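Local coordinates for amorpha-4,11-diene synthase (Artemisia annua, PDB 4GAX), which probably converts farnesyl diphosphate into a cyclic sesquiterpene in a metal-dependent reaction, here as a mutant made in work on product specificity, at residues E165-R170 with I175-A180. Sequence-based numbering, arbitrary orientation.
Sequences EATSMR and IILEDA
Thr167 and Leu177 bring the backbones closest, their CA atoms 5.3 Å apart, where the type I beta turn from Thr167 to Arg170 meets the start of helix 175-194. CD1 of Leu177 lies 3.6 Å from CB of Arg170, while methyl CG2 of Thr167 sits 3.8 Å from CB of Ala180; Phe124 of helix 120-129 also touches Leu177. The Arg170 chain runs extended from CG to NE and crosses Glu178 at about a right angle. Three partners meet the Arg170 guanidinium at its edge, in plane: Arg170 NE gives a 2.7 Å salt-bridge hydrogen bond to OE2 of Glu178, met from above the carboxylate plane, Arg170 NH1 reaches back 2.8 Å to O of Thr167, and a water bridges Arg170 NH2 and Glu178 OE1. The Thr167 carbonyl also accepts the turn bond from Arg170 N, on its opposite face. Chi2 of -64° bends the Glu178 chain back toward the arginine. Replacing Arg170 by an alanine would probably cost Glu178 OE2 one of its charged partners and deprive Thr167 O of its side-chain donor. The guanidinium thus ties the turn to the next helix of the all-helical N-terminal domain, and Lys505 extends the charge network to helix 489-513.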
ATOM      1  N   GLU A 165     -11.584 -14.895  -0.907  1.00 18.22           N
ATOM      2  CA  GLU A 165     -10.777 -13.857  -0.273  1.00 22.69           C
ATOM      3  C   GLU A 165      -9.672 -14.456   0.589  1.00 16.41           C
ATOM      4  O   GLU A 165      -8.549 -13.928   0.611  1.00 19.51           O
ATOM      5  CB  GLU A 165     -11.636 -12.875   0.545  1.00 17.17           C
ATOM      6  CG  GLU A 165     -12.709 -12.140  -0.258  1.00 15.17           C
ATOM      7  CD  GLU A 165     -12.131 -11.127  -1.252  1.00 21.72           C
ATOM      8  OE1 GLU A 165     -10.888 -11.077  -1.424  1.00 28.89           O
ATOM      9  OE2 GLU A 165     -12.923 -10.365  -1.864  1.00 24.87           O
ATOM     10  N   ALA A 166      -9.971 -15.554   1.282  1.00 12.86           N
ATOM     11  CA  ALA A 166      -8.943 -16.234   2.089  1.00 18.01           C
ATOM     12  C   ALA A 166      -7.728 -16.700   1.261  1.00 15.50           C
ATOM     13  O   ALA A 166      -6.573 -16.683   1.747  1.00 19.53           O
ATOM     14  CB  ALA A 166      -9.548 -17.409   2.831  1.00 21.43           C
ATOM     15  N   THR A 167      -7.977 -17.107   0.013  1.00 16.05           N
ATOM     16  CA  THR A 167      -6.899 -17.637  -0.843  1.00 19.75           C
ATOM     17  C   THR A 167      -5.824 -16.587  -1.080  1.00 20.80           C
ATOM     18  O   THR A 167      -4.667 -16.921  -1.292  1.00 18.46           O
ATOM     19  CB  THR A 167      -7.404 -18.148  -2.220  1.00 19.00           C
ATOM     20  OG1 THR A 167      -7.857 -17.035  -3.012  1.00 23.01           O
ATOM     21  CG2 THR A 167      -8.551 -19.155  -2.044  1.00 18.85           C
ATOM     22  N   SER A 168      -6.203 -15.312  -1.042  1.00 17.22           N
ATOM     23  CA  SER A 168      -5.223 -14.233  -1.239  1.00 21.55           C
ATOM     24  C   SER A 168      -4.140 -14.164  -0.172  1.00 20.21           C
ATOM     25  O   SER A 168      -3.103 -13.530  -0.400  1.00 20.75           O
ATOM     26  CB  SER A 168      -5.907 -12.870  -1.298  1.00 24.13           C
ATOM     27  OG  SER A 168      -6.805 -12.864  -2.375  1.00 37.43           O
ATOM     28  N   MET A 169      -4.377 -14.790   0.984  1.00 19.92           N
ATOM     29  CA  MET A 169      -3.418 -14.765   2.087  1.00 17.97           C
ATOM     30  C   MET A 169      -2.491 -15.957   2.052  1.00 18.26           C
ATOM     31  O   MET A 169      -1.744 -16.179   3.005  1.00 16.43           O
ATOM     32  CB  MET A 169      -4.128 -14.791   3.454  1.00 21.07           C
ATOM     33  CG  MET A 169      -5.334 -13.888   3.558  1.00 26.76           C
ATOM     34  SD  MET A 169      -4.902 -12.148   3.472  1.00 28.27           S
ATOM     35  CE  MET A 169      -3.980 -11.927   4.982  1.00 19.73           C
ATOM     36  N   ARG A 170      -2.541 -16.743   0.987  1.00 21.24           N
ATOM     37  CA  ARG A 170      -1.780 -17.987   0.972  1.00 16.18           C
ATOM     38  C   ARG A 170      -0.295 -17.732   0.786  1.00 22.94           C
ATOM     39  O   ARG A 170       0.107 -16.716   0.190  1.00 19.66           O
ATOM     40  CB  ARG A 170      -2.283 -18.922  -0.129  1.00 18.94           C
ATOM     41  CG  ARG A 170      -1.892 -18.517  -1.530  1.00 17.33           C
ATOM     42  CD  ARG A 170      -2.764 -19.285  -2.553  1.00 22.25           C
ATOM     43  NE  ARG A 170      -2.463 -18.929  -3.936  1.00 22.26           N
ATOM     44  CZ  ARG A 170      -2.871 -17.811  -4.540  1.00 26.37           C
ATOM     45  NH1 ARG A 170      -3.582 -16.912  -3.876  1.00 23.18           N
ATOM     46  NH2 ARG A 170      -2.546 -17.583  -5.809  1.00 26.36           N
ATOM     47  N   ILE A 175      -1.470 -26.048  -1.120  1.00 25.43           N
ATOM     48  CA  ILE A 175      -2.205 -26.590  -2.251  1.00 21.32           C
ATOM     49  C   ILE A 175      -3.707 -26.478  -2.059  1.00 21.93           C
ATOM     50  O   ILE A 175      -4.450 -26.288  -3.039  1.00 22.45           O
ATOM     51  CB  ILE A 175      -1.858 -28.075  -2.508  1.00 31.47           C
ATOM     52  CG1 ILE A 175      -0.370 -28.322  -2.306  1.00 56.11           C
ATOM     53  CG2 ILE A 175      -2.269 -28.501  -3.920  1.00 33.80           C
ATOM     54  CD1 ILE A 175      -0.063 -29.469  -1.361  1.00 74.26           C
ATOM     55  N   ILE A 176      -4.172 -26.607  -0.817  1.00 23.71           N
ATOM     56  CA  ILE A 176      -5.617 -26.523  -0.602  1.00 26.24           C
ATOM     57  C   ILE A 176      -6.162 -25.143  -0.994  1.00 22.44           C
ATOM     58  O   ILE A 176      -7.296 -25.036  -1.493  1.00 19.08           O
ATOM     59  CB  ILE A 176      -6.079 -26.948   0.808  1.00 27.75           C
ATOM     60  CG1 ILE A 176      -7.604 -27.082   0.836  1.00 33.83           C
ATOM     61  CG2 ILE A 176      -5.616 -25.945   1.876  1.00 29.99           C
ATOM     62  CD1 ILE A 176      -8.124 -28.123   1.796  1.00 33.78           C
ATOM     63  N   LEU A 177      -5.349 -24.098  -0.819  1.00 19.77           N
ATOM     64  CA  LEU A 177      -5.765 -22.752  -1.249  1.00 19.17           C
ATOM     65  C   LEU A 177      -5.494 -22.461  -2.732  1.00 17.17           C
ATOM     66  O   LEU A 177      -6.220 -21.674  -3.361  1.00 22.17           O
ATOM     67  CB  LEU A 177      -5.142 -21.662  -0.379  1.00 18.92           C
ATOM     68  CG  LEU A 177      -5.590 -21.665   1.079  1.00 23.28           C
ATOM     69  CD1 LEU A 177      -4.743 -20.650   1.857  1.00 19.37           C
ATOM     70  CD2 LEU A 177      -7.056 -21.341   1.212  1.00 19.73           C
ATOM     71  N   GLU A 178      -4.447 -23.053  -3.302  1.00 17.36           N
ATOM     72  CA  GLU A 178      -4.340 -23.021  -4.761  1.00 18.80           C
ATOM     73  C   GLU A 178      -5.606 -23.663  -5.368  1.00 25.53           C
ATOM     74  O   GLU A 178      -6.240 -23.112  -6.276  1.00 24.50           O
ATOM     75  CB  GLU A 178      -3.091 -23.784  -5.231  1.00 20.97           C
ATOM     76  CG  GLU A 178      -1.779 -23.174  -4.773  1.00 33.21           C
ATOM     77  CD  GLU A 178      -1.543 -21.789  -5.351  1.00 30.65           C
ATOM     78  OE1 GLU A 178      -2.033 -21.514  -6.479  1.00 30.18           O
ATOM     79  OE2 GLU A 178      -0.852 -20.982  -4.680  1.00 22.61           O
ATOM     80  N   ASP A 179      -5.968 -24.835  -4.857  1.00 22.49           N
ATOM     81  CA  ASP A 179      -7.183 -25.518  -5.302  1.00 26.70           C
ATOM     82  C   ASP A 179      -8.419 -24.653  -5.088  1.00 21.93           C
ATOM     83  O   ASP A 179      -9.277 -24.541  -5.972  1.00 21.21           O
ATOM     84  CB  ASP A 179      -7.350 -26.843  -4.550  1.00 26.05           C
ATOM     85  CG  ASP A 179      -6.351 -27.902  -5.003  1.00 31.87           C
ATOM     86  OD1 ASP A 179      -5.649 -27.662  -6.014  1.00 27.23           O
ATOM     87  OD2 ASP A 179      -6.284 -28.980  -4.364  1.00 27.62           O
ATOM     88  N   ALA A 180      -8.516 -24.045  -3.914  1.00 22.22           N
ATOM     89  CA  ALA A 180      -9.701 -23.246  -3.587  1.00 23.65           C
ATOM     90  C   ALA A 180      -9.810 -22.027  -4.490  1.00 19.22           C
ATOM     91  O   ALA A 180     -10.915 -21.561  -4.793  1.00 20.60           O
ATOM     92  CB  ALA A 180      -9.689 -22.830  -2.112  1.00 20.31           C
TER
HETATM   93  O   HOH W   1      -1.129 -19.330  -7.463  1.00 33.00           O